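Local coordinates for proteasome accessory factor B/C (PafBC) (Paenarthrobacter aurescens, PDB 6SJ9), which is a transcriptional regulator of the bacterial DNA damage response and probably binds DNA through its winged helix-turn-helix domains, at residues S3-L8 against A457-T462; N10-L15 against F56-E61; V26-V31 against V40-M45. All blocks are in the same frame, centred on the assembly; numbering follows the deposited sequence.

Contact 1 (S3-L8 against A457-T462)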
# COMPACT_ATOMS: atom_id res chain seq x y z
N SER A 3 -24.98 11.85 -7.77
CA SER A 3 -26.21 11.09 -7.59
C SER A 3 -26.32 9.92 -8.58
O SER A 3 -26.98 8.93 -8.27
CB SER A 3 -27.42 12.02 -7.72
OG SER A 3 -28.63 11.32 -7.45
N ARG A 4 -25.71 10.02 -9.77
CA ARG A 4 -25.70 8.85 -10.64
C ARG A 4 -24.73 7.78 -10.15
O ARG A 4 -25.06 6.59 -10.18
CB ARG A 4 -25.37 9.23 -12.09
CG ARG A 4 -25.30 8.01 -13.01
CD ARG A 4 -24.79 8.38 -14.37
NE ARG A 4 -24.38 7.24 -15.19
CZ ARG A 4 -23.14 6.75 -15.22
NH1 ARG A 4 -22.20 7.30 -14.46
NH2 ARG A 4 -22.83 5.73 -16.01
N THR A 5 -23.53 8.17 -9.71
CA THR A 5 -22.62 7.15 -9.19
C THR A 5 -23.25 6.44 -8.00
O THR A 5 -23.29 5.21 -7.95
CB THR A 5 -21.27 7.75 -8.82
OG1 THR A 5 -20.66 8.27 -10.00
CG2 THR A 5 -20.36 6.67 -8.25
N GLU A 6 -23.80 7.21 -7.07
CA GLU A 6 -24.43 6.59 -5.92
C GLU A 6 -25.65 5.77 -6.32
O GLU A 6 -25.89 4.70 -5.75
CB GLU A 6 -24.80 7.65 -4.88
CG GLU A 6 -23.67 7.98 -3.91
CD GLU A 6 -23.39 6.84 -2.91
OE1 GLU A 6 -22.48 6.01 -3.17
OE2 GLU A 6 -24.10 6.76 -1.88
N ARG A 7 -26.41 6.24 -7.31
CA ARG A 7 -27.60 5.51 -7.75
C ARG A 7 -27.21 4.17 -8.36
O ARG A 7 -27.86 3.15 -8.10
CB ARG A 7 -28.41 6.37 -8.72
CG ARG A 7 -29.74 5.77 -9.16
CD ARG A 7 -30.51 6.70 -10.12
NE ARG A 7 -29.86 6.77 -11.42
CZ ARG A 7 -29.35 7.87 -11.96
NH1 ARG A 7 -29.46 9.03 -11.32
NH2 ARG A 7 -28.76 7.84 -13.15
N LEU A 8 -26.15 4.15 -9.17
CA LEU A 8 -25.65 2.90 -9.71
C LEU A 8 -25.24 1.95 -8.60
O LEU A 8 -25.57 0.76 -8.64
CB LEU A 8 -24.48 3.14 -10.66
CG LEU A 8 -24.90 3.72 -12.01
CD1 LEU A 8 -23.72 3.81 -12.95
CD2 LEU A 8 -26.04 2.95 -12.66
N ALA A 457 -11.39 5.71 -14.21
CA ALA A 457 -11.00 4.40 -13.71
C ALA A 457 -11.30 4.24 -12.22
O ALA A 457 -11.59 3.13 -11.75
CB ALA A 457 -9.50 4.20 -13.91
N LEU A 458 -11.16 5.31 -11.45
CA LEU A 458 -11.51 5.23 -10.05
C LEU A 458 -12.97 4.84 -9.90
O LEU A 458 -13.31 3.95 -9.12
CB LEU A 458 -11.24 6.56 -9.35
CG LEU A 458 -11.79 6.56 -7.92
CD1 LEU A 458 -10.98 5.51 -7.04
CD2 LEU A 458 -11.70 7.98 -7.31
N GLU A 459 -13.85 5.48 -10.65
CA GLU A 459 -15.28 5.19 -10.55
C GLU A 459 -15.57 3.75 -10.95
O GLU A 459 -16.34 3.04 -10.29
CB GLU A 459 -16.08 6.15 -11.42
CG GLU A 459 -17.57 5.80 -11.41
CD GLU A 459 -18.38 6.38 -12.59
OE1 GLU A 459 -17.87 6.37 -13.74
OE2 GLU A 459 -19.53 6.81 -12.37
N SER A 460 -14.99 3.30 -12.06
CA SER A 460 -15.35 1.98 -12.55
C SER A 460 -14.83 0.88 -11.63
O SER A 460 -15.52 -0.12 -11.43
CB SER A 460 -14.87 1.76 -14.00
OG SER A 460 -13.46 1.58 -14.10
N VAL A 461 -13.60 1.02 -11.10
CA VAL A 461 -13.09 -0.02 -10.22
C VAL A 461 -13.86 -0.00 -8.89
O VAL A 461 -14.07 -1.06 -8.29
CB VAL A 461 -11.57 0.06 -10.03
CG1 VAL A 461 -11.17 1.18 -9.10
CG2 VAL A 461 -11.03 -1.25 -9.51
N THR A 462 -14.39 1.16 -8.48
CA THR A 462 -15.23 1.23 -7.27
C THR A 462 -16.52 0.43 -7.45
O THR A 462 -16.89 -0.36 -6.58
CB THR A 462 -15.53 2.68 -6.94
OG1 THR A 462 -14.28 3.33 -6.65
CG2 THR A 462 -16.52 2.82 -5.71

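Contact 2 (N10-L15 against F56-E61)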
# COMPACT_ATOMS: atom_id res chain seq x y z
N ASN A 10 -26.25 1.83 -5.41
CA ASN A 10 -27.45 1.35 -4.72
C ASN A 10 -28.24 0.37 -5.59
O ASN A 10 -28.77 -0.63 -5.08
CB ASN A 10 -28.33 2.56 -4.36
CG ASN A 10 -27.71 3.46 -3.26
OD1 ASN A 10 -27.02 2.99 -2.36
ND2 ASN A 10 -27.92 4.76 -3.39
N LEU A 11 -28.36 0.65 -6.90
CA LEU A 11 -29.07 -0.28 -7.77
C LEU A 11 -28.36 -1.62 -7.78
O LEU A 11 -28.98 -2.67 -7.60
CB LEU A 11 -29.20 0.29 -9.20
CG LEU A 11 -29.82 -0.60 -10.29
CD1 LEU A 11 -31.22 -1.02 -9.88
CD2 LEU A 11 -29.87 0.09 -11.63
N LEU A 12 -27.03 -1.60 -7.91
CA LEU A 12 -26.27 -2.84 -7.96
C LEU A 12 -26.46 -3.65 -6.68
O LEU A 12 -26.67 -4.87 -6.73
CB LEU A 12 -24.79 -2.53 -8.22
CG LEU A 12 -23.75 -3.63 -7.98
CD1 LEU A 12 -24.00 -4.82 -8.90
CD2 LEU A 12 -22.29 -3.09 -8.16
N LEU A 13 -26.45 -2.99 -5.53
CA LEU A 13 -26.60 -3.74 -4.28
C LEU A 13 -28.00 -4.31 -4.12
O LEU A 13 -28.16 -5.45 -3.70
CB LEU A 13 -26.25 -2.87 -3.08
CG LEU A 13 -24.76 -2.54 -3.12
CD1 LEU A 13 -24.43 -1.54 -2.07
CD2 LEU A 13 -23.98 -3.83 -2.93
N ALA A 14 -29.02 -3.54 -4.50
CA ALA A 14 -30.40 -4.01 -4.39
C ALA A 14 -30.64 -5.25 -5.24
O ALA A 14 -31.36 -6.18 -4.83
CB ALA A 14 -31.37 -2.89 -4.81
N LEU A 15 -30.07 -5.28 -6.44
CA LEU A 15 -30.28 -6.43 -7.30
C LEU A 15 -29.45 -7.61 -6.86
O LEU A 15 -29.88 -8.77 -7.02
CB LEU A 15 -29.94 -6.05 -8.74
CG LEU A 15 -30.74 -4.89 -9.32
CD1 LEU A 15 -30.28 -4.63 -10.73
CD2 LEU A 15 -32.22 -5.22 -9.27
N PHE A 56 -20.24 -1.98 -16.93
CA PHE A 56 -19.28 -2.28 -15.88
C PHE A 56 -19.15 -3.76 -15.61
O PHE A 56 -18.49 -4.12 -14.63
CB PHE A 56 -19.64 -1.55 -14.58
CG PHE A 56 -19.57 -0.07 -14.70
CD1 PHE A 56 -18.34 0.56 -14.87
CD2 PHE A 56 -20.72 0.69 -14.65
CE1 PHE A 56 -18.27 1.96 -15.01
CE2 PHE A 56 -20.66 2.07 -14.77
CZ PHE A 56 -19.44 2.72 -14.95
N GLY A 57 -19.78 -4.61 -16.44
CA GLY A 57 -19.64 -6.06 -16.33
C GLY A 57 -20.70 -6.79 -15.52
O GLY A 57 -20.46 -7.93 -15.10
N PHE A 58 -21.84 -6.14 -15.23
CA PHE A 58 -22.93 -6.72 -14.45
C PHE A 58 -24.14 -6.95 -15.35
O PHE A 58 -24.67 -6.01 -15.93
CB PHE A 58 -23.32 -5.82 -13.28
CG PHE A 58 -22.21 -5.59 -12.32
CD1 PHE A 58 -21.81 -6.59 -11.47
CD2 PHE A 58 -21.55 -4.35 -12.27
CE1 PHE A 58 -20.73 -6.40 -10.61
CE2 PHE A 58 -20.48 -4.15 -11.39
CZ PHE A 58 -20.08 -5.17 -10.57
N GLU A 59 -24.54 -8.20 -15.49
CA GLU A 59 -25.70 -8.52 -16.32
C GLU A 59 -26.93 -8.68 -15.44
O GLU A 59 -27.00 -9.56 -14.57
CB GLU A 59 -25.48 -9.77 -17.18
CG GLU A 59 -24.81 -10.99 -16.52
CD GLU A 59 -24.64 -12.18 -17.51
OE1 GLU A 59 -25.50 -12.32 -18.43
OE2 GLU A 59 -23.67 -12.97 -17.37
N ILE A 60 -27.87 -7.76 -15.62
CA ILE A 60 -29.15 -7.78 -14.93
C ILE A 60 -30.05 -8.82 -15.57
O ILE A 60 -30.42 -8.69 -16.74
CB ILE A 60 -29.79 -6.39 -14.96
CG1 ILE A 60 -28.83 -5.38 -14.31
CG2 ILE A 60 -31.20 -6.44 -14.32
CD1 ILE A 60 -29.30 -3.99 -14.40
N GLU A 61 -30.43 -9.84 -14.82
CA GLU A 61 -31.36 -10.82 -15.35
C GLU A 61 -32.79 -10.36 -15.07
O GLU A 61 -33.10 -9.80 -14.01
CB GLU A 61 -31.11 -12.24 -14.83
CG GLU A 61 -31.46 -12.56 -13.42
CD GLU A 61 -31.46 -14.08 -13.18
OE1 GLU A 61 -31.99 -14.85 -14.01
OE2 GLU A 61 -30.93 -14.52 -12.14

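Contact 3 (V26-V31 against V40-M45)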
# COMPACT_ATOMS: atom_id res chain seq x y z
N VAL A 26 -40.77 -1.91 -6.69
CA VAL A 26 -39.95 -1.90 -5.48
C VAL A 26 -38.64 -1.15 -5.72
O VAL A 26 -38.18 -0.39 -4.85
CB VAL A 26 -39.72 -3.34 -4.99
CG1 VAL A 26 -38.82 -3.34 -3.78
CG2 VAL A 26 -41.05 -4.03 -4.68
N LEU A 27 -38.01 -1.36 -6.88
CA LEU A 27 -36.76 -0.67 -7.18
C LEU A 27 -36.94 0.84 -7.18
O LEU A 27 -36.06 1.58 -6.73
CB LEU A 27 -36.18 -1.11 -8.52
CG LEU A 27 -35.64 -2.53 -8.57
CD1 LEU A 27 -34.98 -2.82 -9.92
CD2 LEU A 27 -34.66 -2.69 -7.44
N ARG A 28 -38.08 1.32 -7.67
CA ARG A 28 -38.29 2.76 -7.72
C ARG A 28 -38.26 3.35 -6.32
O ARG A 28 -37.59 4.37 -6.07
CB ARG A 28 -39.62 3.11 -8.39
CG ARG A 28 -39.87 4.61 -8.37
CD ARG A 28 -41.21 4.99 -8.99
NE ARG A 28 -41.42 6.44 -8.93
CZ ARG A 28 -42.52 7.06 -9.36
NH1 ARG A 28 -43.52 6.35 -9.87
NH2 ARG A 28 -42.62 8.38 -9.27
N GLU A 29 -38.94 2.70 -5.36
CA GLU A 29 -39.00 3.20 -3.99
C GLU A 29 -37.64 3.09 -3.30
O GLU A 29 -37.22 4.02 -2.61
CB GLU A 29 -40.03 2.38 -3.22
CG GLU A 29 -41.44 2.43 -3.79
CD GLU A 29 -42.37 1.40 -3.14
OE1 GLU A 29 -43.54 1.31 -3.56
OE2 GLU A 29 -41.91 0.68 -2.23
N LYS A 30 -36.94 1.98 -3.52
CA LYS A 30 -35.70 1.70 -2.79
C LYS A 30 -34.52 2.53 -3.30
O LYS A 30 -33.68 2.98 -2.51
CB LYS A 30 -35.35 0.22 -2.87
CG LYS A 30 -36.20 -0.67 -2.01
CD LYS A 30 -35.72 -2.11 -2.14
CE LYS A 30 -34.22 -2.22 -1.91
NZ LYS A 30 -33.77 -3.63 -1.99
N VAL A 31 -34.43 2.73 -4.62
CA VAL A 31 -33.27 3.35 -5.23
C VAL A 31 -33.59 4.72 -5.81
O VAL A 31 -32.80 5.66 -5.66
CB VAL A 31 -32.68 2.42 -6.32
CG1 VAL A 31 -31.35 2.97 -6.85
CG2 VAL A 31 -32.53 1.00 -5.78
N VAL A 40 -42.69 7.62 -16.28
CA VAL A 40 -42.15 7.89 -17.62
C VAL A 40 -40.66 8.22 -17.58
O VAL A 40 -39.86 7.61 -18.29
CB VAL A 40 -42.97 9.01 -18.28
CG1 VAL A 40 -44.24 8.43 -18.85
CG2 VAL A 40 -43.33 10.07 -17.25
N ALA A 41 -40.28 9.21 -16.76
CA ALA A 41 -38.88 9.65 -16.73
C ALA A 41 -38.01 8.65 -16.00
O ALA A 41 -36.87 8.38 -16.41
CB ALA A 41 -38.79 11.03 -16.07
N PHE A 42 -38.52 8.12 -14.89
CA PHE A 42 -37.82 7.08 -14.15
C PHE A 42 -37.59 5.85 -15.02
O PHE A 42 -36.49 5.29 -15.04
CB PHE A 42 -38.62 6.76 -12.88
CG PHE A 42 -38.54 5.33 -12.45
CD1 PHE A 42 -37.44 4.85 -11.75
CD2 PHE A 42 -39.59 4.46 -12.73
CE1 PHE A 42 -37.38 3.54 -11.37
CE2 PHE A 42 -39.54 3.15 -12.33
CZ PHE A 42 -38.44 2.68 -11.65
N GLY A 43 -38.62 5.44 -15.77
CA GLY A 43 -38.48 4.25 -16.60
C GLY A 43 -37.31 4.32 -17.56
O GLY A 43 -36.61 3.33 -17.77
N ARG A 44 -37.08 5.49 -18.16
CA ARG A 44 -35.91 5.56 -19.05
C ARG A 44 -34.61 5.68 -18.26
O ARG A 44 -33.59 5.11 -18.66
CB ARG A 44 -36.05 6.68 -20.09
CG ARG A 44 -36.90 7.90 -19.78
CD ARG A 44 -36.91 8.81 -21.04
NE ARG A 44 -37.53 10.11 -20.79
CZ ARG A 44 -38.80 10.40 -21.07
NH1 ARG A 44 -39.60 9.50 -21.62
NH2 ARG A 44 -39.26 11.62 -20.80
N MSE A 45 -34.61 6.41 -17.15
CA MSE A 45 -33.40 6.50 -16.34
C MSE A 45 -33.03 5.13 -15.75
O MSE A 45 -31.86 4.81 -15.56
CB MSE A 45 -33.58 7.53 -15.24
CG MSE A 45 -32.32 7.82 -14.41
SE MSE A 45 -32.84 8.43 -12.61
CE MSE A 45 -34.49 9.39 -13.10

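Contact 1 (S3-L8 against A457-T462)
E459 reaches from helix 457-469 to helix 2-17 and sets one carboxylate oxygen, OE2, between the side chains of T5 and R4. The firmer grip comes from T5, whose hydroxyl OG1 donates to E459 OE2 over 3.0 Å. The donor arrives on the anti side of the carboxylate and lies 25° out of its plane. With OG1 beside its own backbone N (chi1 -63°), T5 turns the hydroxyl to the glutamate, which comes across with its chain extended beyond CG. The salt bridge from R4 is longer, NH1 lying 3.4 Å from E459 OE2. Here the oxygen sits at the edge of the guanidinium and near its plane, although the carboxylate and guanidinium planes are 58° apart, so the two groups do not pair flat. A second partner holds the arginine: its NH2 makes a salt bridge to D52 on helix 39-55. R4 thus lies between two carboxylates, and its charge is probably shared between them. L8 CD1 lies 3.7 Å above the centre of one guanidinium face, and the methyl group limits how far the group can move on that side. The other carboxylate oxygen, E459 OE1, accepts from the backbone N of G455, just ahead of the helix, and thus both oxygens of the glutamate are engaged. This small polar surface contact joins the first helix of what is, by its order of helices and strands, the N-terminal winged helix-turn-helix to a helix of the PafC helix-turn-helix region, an inter-domain helix-helix contact between two modules that probably bind DNA.

Contact 2 (N10-L15 against F56-E61)
L12 lays its isobutyl group on the ring of F58, with CD1 over the centre of one face in a CH-pi contact. The methyl carbon L12 CD1 is 3.9 Å from the centroid of the F58 ring and only 12° off the ring normal. The second branch reaches the far part of the ring, L12 CD2 lying 3.9 Å from F58 CZ. CG of L12 stands anti to the backbone N (chi1 166°), which carries both methyls out to the ring. One turn on, the pattern is purely aliphatic: L15 CD1 meets I60 CD1 at 3.9 Å and also touches CG1 of the same isoleucine. Together the pairs press the first helix of a winged helix-turn-helix against the loop that leads from helix 39-55 into strands 61-63 and 78-80, which probably form the wing. That loop is set by a Schellman motif in which G57, with positive phi, is the C-prime residue and F58 N bonds back to L53 O. Further out, I463 and L88 also pack on F58, while L27 of helix 24-31 packs on L15. The backbone of L15 bonds to I81, a ligand of the bound potassium ion, which lies about 7 Å from the L15 side chain.

Contact 3 (V26-V31 against V40-M45)
The ring of F42 takes the aliphatic part of R28 on one face, while the ring of Y32 meets it in an edge-to-face arrangement. R28 CG stands 3.9 Å above the F42 plane, over its centre, and CB makes a CH-pi contact over the same face, 29° off the ring normal. The closest approach is at the far end of the ring, where R28 CB comes to 3.5 Å from F42 CZ. CD continues the run and lies 4.1 Å from F42 CD2. Because CG is anti to the backbone N (chi1 177°) and the chain stays extended as far as NE, the arginine passes across the face as a straight rod. Its guanidinium ends up only 19° from parallel to the ring, but the methylenes make the contact. The two helices carrying these residues, 24-31 and 39-55, follow one another in the N-terminal winged helix-turn-helix and by their order probably form the helix-turn-helix itself, the second in the position of the recognition helix. Were F42 replaced by alanine, the R28 methylenes would probably lose the flat surface they lie on and Y32 its aromatic partner. The far end of R28 reaches the linker between the helices, where its NH2 makes a weak hydrogen bond to N38 OD1. The neighbouring L27 packs on L15 of helix 2-17.

From the N terminus, helix 2-17 enters two of the three contacts, first through residues 3-8 and then through residues 10-15. Contact 3 closes the shortest loop, joining helices 24-31 and 39-55 across the linker between them. It lies within the span of contact 2, which brings the chain after helix 39-55 back to the first helix, and both fall within the very long loop of contact 1, spanning 448 residues. None of the loops cross. Contacts 2 and 3 lie within the N-terminal winged helix-turn-helix and join its parts, whereas contact 1 docks it on helix 457-469. F56 bridges contacts 1 and 2, with S460 CB 3.6 Å from F56 CE1.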